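Local coordinates for protein endolysin (Escherichia coli O157 typing phage 15, PDB 7M5I) that probably cleaves the glycan strands of host peptidoglycan as a lysozyme-type muramidase, helping the phage to lyse the cell and release its progeny, at residues A[78-91]-A[108-120]. Residues are numbered along the deposited sequence; the frame is centred on the assembly and turned at random.
Sequences AIKVPTTQNEFDAL and FIKRHNAGNKVGC. With PO4 (phosphate ion), chain D.
The loop joining helix 57-78 to helix 85-98, in the helical part of this phage-type lysozyme, is gripped by H112 and N113 at the end of helix 107-113, two neighbouring side chains that hydrogen-bond, N113 to the main chain and H112 to a threonine hydroxyl. The amide of N113 works both ways: ND2 donates to A78 O (3.0 Å) where helix 57-78 ends, while OD1 accepts K80 N at 2.9 Å, from above its carbonyl plane. One side chain thereby satisfies a carbonyl and an N-H only two residues apart.

H112, with CG anti to the backbone N (chi1 177°), reaches into the loop, and its NE2 donates to T83 OG1 (2.9 Å) in the plane of the ring. T83 OG1 in turn donates a hydrogen bond to V81 O, so the hydroxyl's direction is settled, and ND1 of H112 is hydrogen-bonded to the hydroxyl of Y153, on helix 140-155; with both nitrogens engaged, the ring's rotation is fixed. L91 CD1 sits squarely over one face, 4.1 Å from the ring centroid, a CH-pi contact, while its other methyl, CD2, packs against F108 CE1 (3.7 Å).

A capping box starts helix 85-98: E87 N donates a hydrogen bond to T84 OG1, and T84 N to E87 OE1. The same carboxylate is shared across the contact, for E87 OE2 receives NZ of K117, in the first turn of helix 117-124, on its syn lone pair, a 2.7 Å salt bridge. A water accepts from K117 NZ and donates to both E87 OE1 and P82 O, tying the lysine to the loop as well as to the helix start.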
loop_
_atom_site.group_PDB
_atom_site.type_symbol
_atom_site.label_atom_id
_atom_site.label_comp_id
_atom_site.label_asym_id
_atom_site.label_seq_id
_atom_site.Cartn_x
_atom_site.Cartn_y
_atom_site.Cartn_z
ATOM N N ALA A 78 -10.826 5.945 -8.477
ATOM C CA ALA A 78 -9.826 6.777 -9.191
ATOM C C ALA A 78 -9.531 6.243 -10.607
ATOM O O ALA A 78 -9.192 7.025 -11.469
ATOM C CB ALA A 78 -8.585 6.882 -8.405
ATOM N N ILE A 79 -9.689 4.947 -10.837
ATOM C CA ILE A 79 -9.353 4.328 -12.148
ATOM C C ILE A 79 -10.512 4.560 -13.102
ATOM O O ILE A 79 -11.659 4.376 -12.675
ATOM C CB ILE A 79 -9.041 2.844 -11.961
ATOM C CG1 ILE A 79 -7.671 2.708 -11.301
ATOM C CG2 ILE A 79 -9.106 2.112 -13.266
ATOM C CD1 ILE A 79 -7.404 1.323 -10.844
ATOM N N LYS A 80 -10.198 4.966 -14.325
ATOM C CA LYS A 80 -11.226 5.337 -15.343
ATOM C C LYS A 80 -11.085 4.477 -16.607
ATOM O O LYS A 80 -11.879 4.683 -17.560
ATOM C CB LYS A 80 -11.115 6.826 -15.653
ATOM C CG LYS A 80 -11.360 7.710 -14.441
ATOM C CD LYS A 80 -11.612 9.146 -14.782
ATOM C CE LYS A 80 -11.159 10.127 -13.719
ATOM N NZ LYS A 80 -11.317 11.522 -14.194
ATOM N N VAL A 81 -10.199 3.504 -16.610
ATOM C CA VAL A 81 -9.901 2.630 -17.770
ATOM C C VAL A 81 -9.848 1.191 -17.291
ATOM O O VAL A 81 -9.552 0.915 -16.126
ATOM C CB VAL A 81 -8.588 2.994 -18.476
ATOM C CG1 VAL A 81 -8.669 4.409 -19.092
ATOM C CG2 VAL A 81 -7.376 2.803 -17.565
ATOM N N PRO A 82 -10.066 0.236 -18.194
ATOM C CA PRO A 82 -9.815 -1.173 -17.907
ATOM C C PRO A 82 -8.393 -1.380 -17.408
ATOM O O PRO A 82 -7.494 -0.805 -17.950
ATOM C CB PRO A 82 -10.068 -1.871 -19.261
ATOM C CG PRO A 82 -11.022 -0.971 -19.937
ATOM C CD PRO A 82 -10.612 0.441 -19.542
ATOM N N THR A 83 -8.275 -2.169 -16.334
ATOM C CA THR A 83 -7.089 -2.303 -15.489
ATOM C C THR A 83 -6.877 -3.794 -15.208
ATOM O O THR A 83 -7.838 -4.464 -14.756
ATOM C CB THR A 83 -7.307 -1.483 -14.212
ATOM O OG1 THR A 83 -7.441 -0.115 -14.602
ATOM C CG2 THR A 83 -6.156 -1.634 -13.248
ATOM N N THR A 84 -5.666 -4.283 -15.420
ATOM C CA THR A 84 -5.308 -5.695 -15.152
ATOM C C THR A 84 -5.219 -5.938 -13.650
ATOM O O THR A 84 -5.068 -4.963 -12.893
ATOM C CB THR A 84 -3.995 -6.102 -15.825
ATOM O OG1 THR A 84 -2.947 -5.334 -15.219
ATOM C CG2 THR A 84 -3.999 -5.893 -17.322
ATOM N N GLN A 85 -5.347 -7.183 -13.221
ATOM C CA GLN A 85 -5.324 -7.500 -11.778
ATOM C C GLN A 85 -4.019 -7.002 -11.166
ATOM O O GLN A 85 -4.051 -6.500 -10.027
ATOM C CB GLN A 85 -5.487 -9.003 -11.554
ATOM C CG GLN A 85 -5.639 -9.342 -10.083
ATOM C CD GLN A 85 -6.844 -8.682 -9.436
ATOM O OE1 GLN A 85 -8.018 -8.821 -9.862
ATOM N NE2 GLN A 85 -6.576 -7.932 -8.400
ATOM N N ASN A 86 -2.893 -7.183 -11.858
ATOM C CA ASN A 86 -1.557 -6.830 -11.308
ATOM C C ASN A 86 -1.449 -5.308 -11.274
ATOM O O ASN A 86 -0.854 -4.774 -10.336
ATOM C CB ASN A 86 -0.417 -7.506 -12.067
ATOM C CG ASN A 86 -0.452 -7.252 -13.546
ATOM O OD1 ASN A 86 -1.304 -7.849 -14.215
ATOM N ND2 ASN A 86 0.447 -6.430 -14.067
ATOM N N GLU A 87 -1.972 -4.581 -12.250
ATOM C CA GLU A 87 -1.981 -3.104 -12.186
ATOM C C GLU A 87 -2.784 -2.653 -10.963
ATOM O O GLU A 87 -2.276 -1.785 -10.180
ATOM C CB GLU A 87 -2.574 -2.496 -13.441
ATOM C CG GLU A 87 -1.670 -2.587 -14.651
ATOM C CD GLU A 87 -2.391 -2.346 -15.980
ATOM O OE1 GLU A 87 -3.644 -2.128 -15.948
ATOM O OE2 GLU A 87 -1.704 -2.306 -17.009
ATOM N N PHE A 88 -3.956 -3.243 -10.750
ATOM C CA PHE A 88 -4.820 -2.909 -9.584
ATOM C C PHE A 88 -4.057 -3.240 -8.292
ATOM O O PHE A 88 -4.002 -2.354 -7.372
ATOM C CB PHE A 88 -6.139 -3.666 -9.627
ATOM C CG PHE A 88 -7.090 -3.205 -8.562
ATOM C CD1 PHE A 88 -7.740 -1.970 -8.669
ATOM C CD2 PHE A 88 -7.334 -3.978 -7.450
ATOM C CE1 PHE A 88 -8.658 -1.561 -7.710
ATOM C CE2 PHE A 88 -8.255 -3.569 -6.491
ATOM C CZ PHE A 88 -8.892 -2.350 -6.620
ATOM N N ASP A 89 -3.477 -4.423 -8.191
ATOM C CA ASP A 89 -2.738 -4.825 -6.970
ATOM C C ASP A 89 -1.649 -3.795 -6.642
ATOM O O ASP A 89 -1.501 -3.389 -5.430
ATOM C CB ASP A 89 -2.148 -6.217 -7.070
ATOM C CG ASP A 89 -3.135 -7.359 -7.088
ATOM O OD1 ASP A 89 -4.311 -7.177 -6.654
ATOM O OD2 ASP A 89 -2.696 -8.477 -7.544
ATOM N N ALA A 90 -0.861 -3.411 -7.633
ATOM C CA ALA A 90 0.235 -2.449 -7.455
ATOM C C ALA A 90 -0.297 -1.094 -7.009
ATOM O O ALA A 90 0.269 -0.466 -6.076
ATOM C CB ALA A 90 1.070 -2.328 -8.687
ATOM N N LEU A 91 -1.346 -0.590 -7.657
ATOM C CA LEU A 91 -1.918 0.732 -7.302
ATOM C C LEU A 91 -2.484 0.680 -5.879
ATOM O O LEU A 91 -2.259 1.635 -5.150
ATOM C CB LEU A 91 -3.021 1.090 -8.306
ATOM C CG LEU A 91 -2.508 1.339 -9.727
ATOM C CD1 LEU A 91 -3.706 1.434 -10.674
ATOM C CD2 LEU A 91 -1.663 2.593 -9.836
ATOM N N PHE A 108 0.989 9.537 -11.344
ATOM C CA PHE A 108 0.922 8.114 -11.762
ATOM C C PHE A 108 -0.527 7.775 -12.149
ATOM O O PHE A 108 -0.718 7.083 -13.165
ATOM C CB PHE A 108 1.601 7.162 -10.775
ATOM C CG PHE A 108 0.927 6.927 -9.453
ATOM C CD1 PHE A 108 -0.125 6.036 -9.332
ATOM C CD2 PHE A 108 1.452 7.499 -8.283
ATOM C CE1 PHE A 108 -0.690 5.749 -8.091
ATOM C CE2 PHE A 108 0.872 7.240 -7.059
ATOM C CZ PHE A 108 -0.181 6.350 -6.938
ATOM N N ILE A 109 -1.525 8.232 -11.417
ATOM C CA ILE A 109 -2.929 7.795 -11.684
ATOM C C ILE A 109 -3.424 8.479 -12.973
ATOM O O ILE A 109 -4.179 7.817 -13.725
ATOM C CB ILE A 109 -3.851 8.086 -10.500
ATOM C CG1 ILE A 109 -5.090 7.186 -10.561
ATOM C CG2 ILE A 109 -4.236 9.553 -10.451
ATOM C CD1 ILE A 109 -4.807 5.726 -10.189
ATOM N N LYS A 110 -2.981 9.715 -13.223
ATOM C CA LYS A 110 -3.271 10.445 -14.485
ATOM C C LYS A 110 -2.701 9.660 -15.669
ATOM O O LYS A 110 -3.401 9.460 -16.676
ATOM C CB LYS A 110 -2.735 11.868 -14.343
ATOM C CG LYS A 110 -3.633 12.786 -13.521
ATOM C CD LYS A 110 -3.335 14.295 -13.770
ATOM C CE LYS A 110 -3.714 15.265 -12.652
ATOM N NZ LYS A 110 -2.905 15.119 -11.417
ATOM N N ARG A 111 -1.462 9.195 -15.552
ATOM C CA ARG A 111 -0.783 8.444 -16.630
ATOM C C ARG A 111 -1.478 7.094 -16.810
ATOM O O ARG A 111 -1.685 6.671 -17.983
ATOM C CB ARG A 111 0.717 8.303 -16.358
ATOM C CG ARG A 111 1.444 9.639 -16.428
ATOM C CD ARG A 111 2.921 9.450 -16.170
ATOM N NE ARG A 111 3.657 10.675 -16.359
ATOM C CZ ARG A 111 4.969 10.812 -16.192
ATOM N NH1 ARG A 111 5.719 9.784 -15.875
ATOM N NH2 ARG A 111 5.524 11.990 -16.379
ATOM N N HIS A 112 -1.839 6.417 -15.715
ATOM C CA HIS A 112 -2.570 5.133 -15.807
ATOM C C HIS A 112 -3.841 5.379 -16.630
ATOM O O HIS A 112 -4.088 4.601 -17.594
ATOM C CB HIS A 112 -2.954 4.580 -14.437
ATOM C CG HIS A 112 -3.750 3.328 -14.531
ATOM N ND1 HIS A 112 -3.182 2.133 -14.866
ATOM C CD2 HIS A 112 -5.064 3.107 -14.426
ATOM C CE1 HIS A 112 -4.096 1.205 -14.874
ATOM N NE2 HIS A 112 -5.259 1.779 -14.651
ATOM N N ASN A 113 -4.575 6.450 -16.309
ATOM C CA ASN A 113 -5.881 6.741 -16.950
ATOM C C ASN A 113 -5.699 7.190 -18.406
ATOM O O ASN A 113 -6.666 7.061 -19.135
ATOM C CB ASN A 113 -6.714 7.708 -16.108
ATOM C CG ASN A 113 -7.287 7.027 -14.877
ATOM O OD1 ASN A 113 -7.504 5.809 -14.869
ATOM N ND2 ASN A 113 -7.529 7.804 -13.831
ATOM N N ALA A 114 -4.504 7.627 -18.822
ATOM C CA ALA A 114 -4.161 8.007 -20.213
ATOM C C ALA A 114 -3.608 6.808 -21.011
ATOM O O ALA A 114 -3.318 7.004 -22.213
ATOM C CB ALA A 114 -3.166 9.146 -20.202
ATOM N N GLY A 115 -3.501 5.614 -20.413
ATOM C CA GLY A 115 -2.950 4.423 -21.080
ATOM C C GLY A 115 -1.438 4.460 -21.159
ATOM O O GLY A 115 -0.873 3.648 -21.901
ATOM N N ASN A 116 -0.781 5.346 -20.402
ATOM C CA ASN A 116 0.694 5.507 -20.378
ATOM C C ASN A 116 1.245 4.663 -19.220
ATOM O O ASN A 116 1.508 5.229 -18.142
ATOM C CB ASN A 116 1.044 6.982 -20.258
ATOM C CG ASN A 116 2.527 7.258 -20.230
ATOM O OD1 ASN A 116 3.335 6.364 -20.477
ATOM N ND2 ASN A 116 2.885 8.477 -19.875
ATOM N N LYS A 117 1.368 3.360 -19.443
ATOM C CA LYS A 117 1.715 2.385 -18.406
ATOM C C LYS A 117 3.149 2.602 -17.997
ATOM O O LYS A 117 3.425 2.546 -16.778
ATOM C CB LYS A 117 1.483 0.950 -18.874
ATOM C CG LYS A 117 0.005 0.671 -19.164
ATOM C CD LYS A 117 -0.273 -0.613 -19.850
ATOM C CE LYS A 117 -1.708 -0.679 -20.290
ATOM N NZ LYS A 117 -2.524 -1.534 -19.431
ATOM N N VAL A 118 4.044 2.745 -18.949
ATOM C CA VAL A 118 5.488 2.939 -18.625
ATOM C C VAL A 118 5.645 4.214 -17.798
ATOM O O VAL A 118 6.379 4.195 -16.770
ATOM C CB VAL A 118 6.317 2.947 -19.918
ATOM C CG1 VAL A 118 7.768 3.326 -19.688
ATOM C CG2 VAL A 118 6.199 1.584 -20.606
ATOM N N GLY A 119 5.001 5.292 -18.246
ATOM C CA GLY A 119 4.986 6.570 -17.531
ATOM C C GLY A 119 4.407 6.411 -16.133
ATOM O O GLY A 119 4.918 7.081 -15.204
ATOM N N CYS A 120 3.323 5.640 -15.986
ATOM C CA CYS A 120 2.694 5.403 -14.658
ATOM C C CYS A 120 3.739 4.723 -13.759
ATOM O O CYS A 120 3.967 5.237 -12.622
ATOM C CB CYS A 120 1.439 4.542 -14.745
ATOM S SG CYS A 120 0.750 4.093 -13.119
HETATM P P PO4 D . 2.384 14.133 -17.263
HETATM O O1 PO4 D . 2.391 14.822 -18.624
HETATM O O2 PO4 D . 3.188 14.978 -16.262
HETATM O O3 PO4 D . 3.007 12.765 -17.432
HETATM O O4 PO4 D . 0.942 13.971 -16.765
HETATM O O HOH W 1 -4.762 -0.404 -17.860
#